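Local coordinates for putative diflavin flavoprotein A 3 (Synechocystis sp., PDB 6H0C) that probably transfers electrons from NADH to oxygen, reducing it to water, and is seen here as its flavodiiron core without the flavin reductase domain, at residues Leu76-Leu81 with Leu136-Gly141; Glu302-Ser307 with Ala334-Thr339. One frame throughout, in Å; residues are numbered along the deposited sequence.

Interaction 1 (Leu76-Leu81 with Leu136-Gly141)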
loop_
_atom_site.group_PDB
_atom_site.type_symbol
_atom_site.label_atom_id
_atom_site.label_comp_id
_atom_site.label_asym_id
_atom_site.label_seq_id
_atom_site.Cartn_x
_atom_site.Cartn_y
_atom_site.Cartn_z
ATOM N N LEU A 76 27.670 -0.281 -3.766
ATOM C CA LEU A 76 26.322 0.265 -3.709
ATOM C C LEU A 76 26.299 1.622 -3.003
ATOM O O LEU A 76 26.576 1.713 -1.811
ATOM C CB LEU A 76 25.387 -0.711 -2.996
ATOM C CG LEU A 76 23.900 -0.415 -3.149
ATOM C CD1 LEU A 76 23.508 -0.443 -4.625
ATOM C CD2 LEU A 76 23.108 -1.436 -2.360
ATOM N N ASP A 77 25.958 2.674 -3.741
ATOM C CA ASP A 77 25.903 4.014 -3.167
ATOM C C ASP A 77 24.580 4.308 -2.470
ATOM O O ASP A 77 24.561 4.940 -1.405
ATOM C CB ASP A 77 26.140 5.073 -4.244
ATOM C CG ASP A 77 27.544 5.023 -4.805
ATOM O OD1 ASP A 77 28.487 5.349 -4.058
ATOM O OD2 ASP A 77 27.704 4.668 -5.992
ATOM N N TYR A 78 23.475 3.869 -3.076
ATOM C CA TYR A 78 22.151 4.234 -2.576
ATOM C C TYR A 78 21.181 3.081 -2.546
ATOM O O TYR A 78 21.170 2.238 -3.454
ATOM C CB TYR A 78 21.541 5.355 -3.420
ATOM C CG TYR A 78 22.357 6.624 -3.414
ATOM C CD1 TYR A 78 22.395 7.446 -2.288
ATOM C CD2 TYR A 78 23.086 7.005 -4.535
ATOM C CE1 TYR A 78 23.142 8.606 -2.279
ATOM C CE2 TYR A 78 23.833 8.162 -4.534
ATOM C CZ TYR A 78 23.855 8.958 -3.404
ATOM O OH TYR A 78 24.597 10.115 -3.406
ATOM N N VAL A 79 20.358 3.056 -1.500
ATOM C CA VAL A 79 19.177 2.209 -1.501
ATOM C C VAL A 79 17.932 3.101 -1.424
ATOM O O VAL A 79 17.697 3.800 -0.432
ATOM C CB VAL A 79 19.201 1.178 -0.356
ATOM C CG1 VAL A 79 17.931 0.333 -0.395
ATOM C CG2 VAL A 79 20.417 0.286 -0.492
ATOM N N ILE A 80 17.152 3.085 -2.503
ATOM C CA ILE A 80 15.993 3.948 -2.626
ATOM C C ILE A 80 14.730 3.153 -2.307
ATOM O O ILE A 80 14.499 2.084 -2.885
ATOM C CB ILE A 80 15.912 4.559 -4.044
ATOM C CG1 ILE A 80 17.198 5.315 -4.364
ATOM C CG2 ILE A 80 14.716 5.487 -4.169
ATOM C CD1 ILE A 80 17.192 5.964 -5.738
ATOM N N LEU A 81 13.924 3.660 -1.374
ATOM C CA LEU A 81 12.720 2.947 -0.950
ATOM C C LEU A 81 11.467 3.662 -1.436
ATOM O O LEU A 81 11.249 4.832 -1.099
ATOM C CB LEU A 81 12.674 2.807 0.576
ATOM C CG LEU A 81 13.885 2.153 1.222
ATOM C CD1 LEU A 81 13.799 2.229 2.735
ATOM C CD2 LEU A 81 13.981 0.716 0.757
ATOM N N LEU A 136 18.517 13.726 -7.031
ATOM C CA LEU A 136 19.692 12.930 -6.718
ATOM C C LEU A 136 20.361 12.541 -8.039
ATOM O O LEU A 136 19.774 11.848 -8.876
ATOM C CB LEU A 136 19.320 11.693 -5.896
ATOM C CG LEU A 136 20.492 10.856 -5.385
ATOM C CD1 LEU A 136 21.235 11.602 -4.283
ATOM C CD2 LEU A 136 20.018 9.489 -4.896
ATOM N N ASP A 137 21.587 13.002 -8.233
ATOM C CA ASP A 137 22.266 12.824 -9.510
ATOM C C ASP A 137 23.176 11.605 -9.443
ATOM O O ASP A 137 24.114 11.568 -8.644
ATOM C CB ASP A 137 23.049 14.095 -9.857
ATOM C CG ASP A 137 23.704 14.038 -11.220
ATOM O OD1 ASP A 137 23.448 13.090 -11.990
ATOM O OD2 ASP A 137 24.479 14.969 -11.523
ATOM N N LEU A 138 22.871 10.597 -10.259
ATOM C CA LEU A 138 23.682 9.379 -10.317
ATOM C C LEU A 138 24.759 9.490 -11.391
ATOM O O LEU A 138 25.532 8.558 -11.603
ATOM C CB LEU A 138 22.811 8.150 -10.591
ATOM C CG LEU A 138 21.673 7.901 -9.596
ATOM C CD1 LEU A 138 20.909 6.610 -9.911
ATOM C CD2 LEU A 138 22.201 7.893 -8.165
ATOM N N GLY A 139 24.794 10.631 -12.071
ATOM C CA GLY A 139 25.712 10.838 -13.175
ATOM C C GLY A 139 25.130 10.331 -14.482
ATOM O O GLY A 139 24.124 9.617 -14.484
ATOM N N ARG A 140 25.751 10.712 -15.597
ATOM C CA ARG A 140 25.371 10.190 -16.907
ATOM C C ARG A 140 23.919 10.515 -17.283
ATOM O O ARG A 140 23.282 9.776 -18.043
ATOM C CB ARG A 140 25.609 8.674 -16.954
ATOM C CG ARG A 140 26.979 8.299 -17.501
ATOM C CD ARG A 140 27.739 7.322 -16.616
ATOM N NE ARG A 140 27.375 5.939 -16.885
ATOM C CZ ARG A 140 28.109 4.892 -16.528
ATOM N NH1 ARG A 140 29.262 5.065 -15.897
ATOM N NH2 ARG A 140 27.687 3.667 -16.804
ATOM N N GLY A 141 23.408 11.629 -16.760
ATOM C CA GLY A 141 22.078 12.097 -17.113
ATOM C C GLY A 141 20.962 11.562 -16.226
ATOM O O GLY A 141 19.807 11.979 -16.364
HETATM O O HOH W 1 24.845 11.956 -6.017
#
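Tyr78 lays one face of its ring against Leu136, whose CD2 stands 3.8 Å from the centre of the Tyr78 ring and 5° off its normal, a CH-pi contact over the face. Leu136 reaches this spot because its CG is anti to the backbone N (chi1 -174°), and its two methyls share the work: CD2 sits over the middle of the ring, while CD1 meets the phenol end, 3.8 Å from Tyr78 CZ. Leu138 adds apolar packing, its CD2 lying oblique to the ring, 3.8 Å from Tyr78 CD2.

This is a join between the two sheets of the metallo-beta-lactamase sandwich: strand 78-80 lies inside one sheet and strand 135-137 at the margin of the other. Branched leucines suit the interior, and Ile80 and Leu138 continue it onto Leu144.

Tyrosine suits the boundary, since its hydroxyl can turn to water. One water lies 3.2 Å from Tyr78 OH and donates to Asp137 O at 2.8 Å, bridging the segments. Beyond it, Asp137 closes an Asx turn: Gly139 N donates to Asp137 OD1 (2.8 Å, 153°) from above the carboxylate plane. At residue 139 a CB would jam against Leu138 O, hence glycine.

Interaction 2 (Glu302-Ser307 with Ala334-Thr339)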
loop_
_atom_site.group_PDB
_atom_site.type_symbol
_atom_site.label_atom_id
_atom_site.label_comp_id
_atom_site.label_asym_id
_atom_site.label_seq_id
_atom_site.Cartn_x
_atom_site.Cartn_y
_atom_site.Cartn_z
ATOM N N GLU A 302 -13.119 15.495 8.085
ATOM C CA GLU A 302 -13.653 15.598 6.722
ATOM C C GLU A 302 -14.258 14.279 6.258
ATOM O O GLU A 302 -15.299 14.255 5.606
ATOM C CB GLU A 302 -12.568 16.040 5.734
ATOM C CG GLU A 302 -11.952 17.405 6.028
ATOM C CD GLU A 302 -12.976 18.536 6.091
ATOM O OE1 GLU A 302 -12.898 19.452 5.241
ATOM O OE2 GLU A 302 -13.842 18.524 6.996
ATOM N N ALA A 303 -13.591 13.178 6.582
ATOM C CA ALA A 303 -14.098 11.872 6.207
ATOM C C ALA A 303 -15.454 11.637 6.871
ATOM O O ALA A 303 -16.421 11.278 6.200
ATOM C CB ALA A 303 -13.109 10.782 6.583
ATOM N N ILE A 304 -15.526 11.858 8.184
ATOM C CA ILE A 304 -16.761 11.651 8.936
ATOM C C ILE A 304 -17.857 12.624 8.472
ATOM O O ILE A 304 -19.048 12.289 8.447
ATOM C CB ILE A 304 -16.531 11.809 10.453
ATOM C CG1 ILE A 304 -15.660 10.667 10.992
ATOM C CG2 ILE A 304 -17.865 11.844 11.193
ATOM C CD1 ILE A 304 -16.238 9.282 10.743
ATOM N N GLY A 305 -17.439 13.825 8.088
ATOM C CA GLY A 305 -18.352 14.832 7.583
ATOM C C GLY A 305 -19.034 14.461 6.271
ATOM O O GLY A 305 -20.131 14.947 5.993
ATOM N N LYS A 306 -18.405 13.609 5.460
ATOM C CA LYS A 306 -19.019 13.226 4.188
ATOM C C LYS A 306 -19.488 11.759 4.133
ATOM O O LYS A 306 -20.049 11.327 3.125
ATOM C CB LYS A 306 -18.057 13.526 3.025
ATOM C CG LYS A 306 -17.051 12.439 2.690
ATOM C CD LYS A 306 -16.104 12.901 1.567
ATOM C CE LYS A 306 -15.206 11.763 1.047
ATOM N NZ LYS A 306 -14.285 11.209 2.089
ATOM N N SER A 307 -19.295 11.000 5.210
ATOM C CA SER A 307 -19.625 9.573 5.169
ATOM C C SER A 307 -21.054 9.276 5.608
ATOM O O SER A 307 -21.652 10.030 6.379
ATOM C CB SER A 307 -18.654 8.761 6.035
ATOM O OG SER A 307 -18.755 9.124 7.407
ATOM N N ALA A 334 -17.250 13.162 18.540
ATOM C CA ALA A 334 -17.514 14.599 18.577
ATOM C C ALA A 334 -18.151 15.097 17.286
ATOM O O ALA A 334 -18.746 16.164 17.266
ATOM C CB ALA A 334 -16.232 15.373 18.856
ATOM N N ASN A 335 -18.035 14.329 16.210
ATOM C CA ASN A 335 -18.459 14.838 14.908
ATOM C C ASN A 335 -19.515 14.040 14.163
ATOM O O ASN A 335 -20.221 14.594 13.323
ATOM C CB ASN A 335 -17.245 14.984 14.003
ATOM C CG ASN A 335 -16.376 16.138 14.409
ATOM O OD1 ASN A 335 -16.694 17.299 14.123
ATOM N ND2 ASN A 335 -15.278 15.839 15.098
ATOM N N ALA A 336 -19.628 12.753 14.451
ATOM C CA ALA A 336 -20.551 11.916 13.696
ATOM C C ALA A 336 -21.998 12.071 14.171
ATOM O O ALA A 336 -22.286 12.080 15.370
ATOM C CB ALA A 336 -20.123 10.454 13.772
ATOM N N SER A 337 -22.905 12.197 13.211
ATOM C CA SER A 337 -24.328 12.128 13.503
ATOM C C SER A 337 -24.733 10.696 13.850
ATOM O O SER A 337 -24.219 9.735 13.265
ATOM C CB SER A 337 -25.138 12.626 12.312
ATOM O OG SER A 337 -26.488 12.216 12.439
ATOM N N LYS A 338 -25.660 10.546 14.790
ATOM C CA LYS A 338 -26.093 9.213 15.208
ATOM C C LYS A 338 -26.816 8.442 14.096
ATOM O O LYS A 338 -27.091 7.254 14.245
ATOM C CB LYS A 338 -26.994 9.304 16.447
ATOM C CG LYS A 338 -26.287 9.765 17.718
ATOM C CD LYS A 338 -27.189 9.580 18.937
ATOM C CE LYS A 338 -26.536 10.075 20.227
ATOM N NZ LYS A 338 -27.364 9.752 21.432
ATOM N N THR A 339 -27.120 9.103 12.982
ATOM C CA THR A 339 -27.740 8.419 11.846
ATOM C C THR A 339 -26.716 7.626 11.052
ATOM O O THR A 339 -27.076 6.788 10.236
ATOM C CB THR A 339 -28.427 9.395 10.877
ATOM O OG1 THR A 339 -27.457 10.312 10.359
ATOM C CG2 THR A 339 -29.535 10.170 11.577
#
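Ser337 OG and Thr339 OG1 share a hydrogen bond of 3.0 Å, in which either hydroxyl could be the donor, just beyond Ala336, the residue against which Ile304 packs. The bond ties two side chains two residues apart in an exposed turn, a place where small hydroxyl residues serve well.

Across the segments the contact is apolar and small. The branch methyl of Ile304 carries it: with CG2 anti to the backbone N and CG1 beside that N (chi1 -68°), CG2 points at the chain leaving the other helix. There it lies 3.7 Å from Ala336 CB and equally close to Ala336 CA, so the alanine is met through both its methyl and its backbone. Alanine suits the site because its short side chain lets the backbones come near, with Ile304 CA and Ala336 CA 6.1 Å apart. Asn335 touches more loosely, its CB 4.3 Å from Ile304 CG2, while its ND2 is hydrogen-bonded to Ile331 O.

In the last part of helix 297-306 Lys306 N donates to Ala303 O at 3.1 Å and, more weakly, to Glu302 O. Gln340, just before strand 341-348, hydrogen-bonds Ser307 OG. Ile304 and Ala336 both rest on Phe310 of strand 309-313, so the last part of this helix meets the chain just leaving helix 323-335 over one central strand of the parallel sheet, as expected for neighbouring helices of the flavodoxin-like alpha/beta fold.

The contacts belong to different domains of the flavodiiron core. Interaction 1 lies in the metallo-beta-lactamase part, the domain that in flavodiiron proteins usually houses the diiron site; interaction 2 lies in the flavodoxin-like part, which as in its relatives probably carries FMN. They occur in series along the chain and on opposite sides of its centre, their own centres about 45 Å apart and their nearest atoms about 26 Å apart, so neither touches the other. They differ in kind too: residues 76-81 and 136-141 link two sheets face to face, whereas residues 302-307 and 334-339 set the last part of one helix against the chain just after the next, above one parallel sheet.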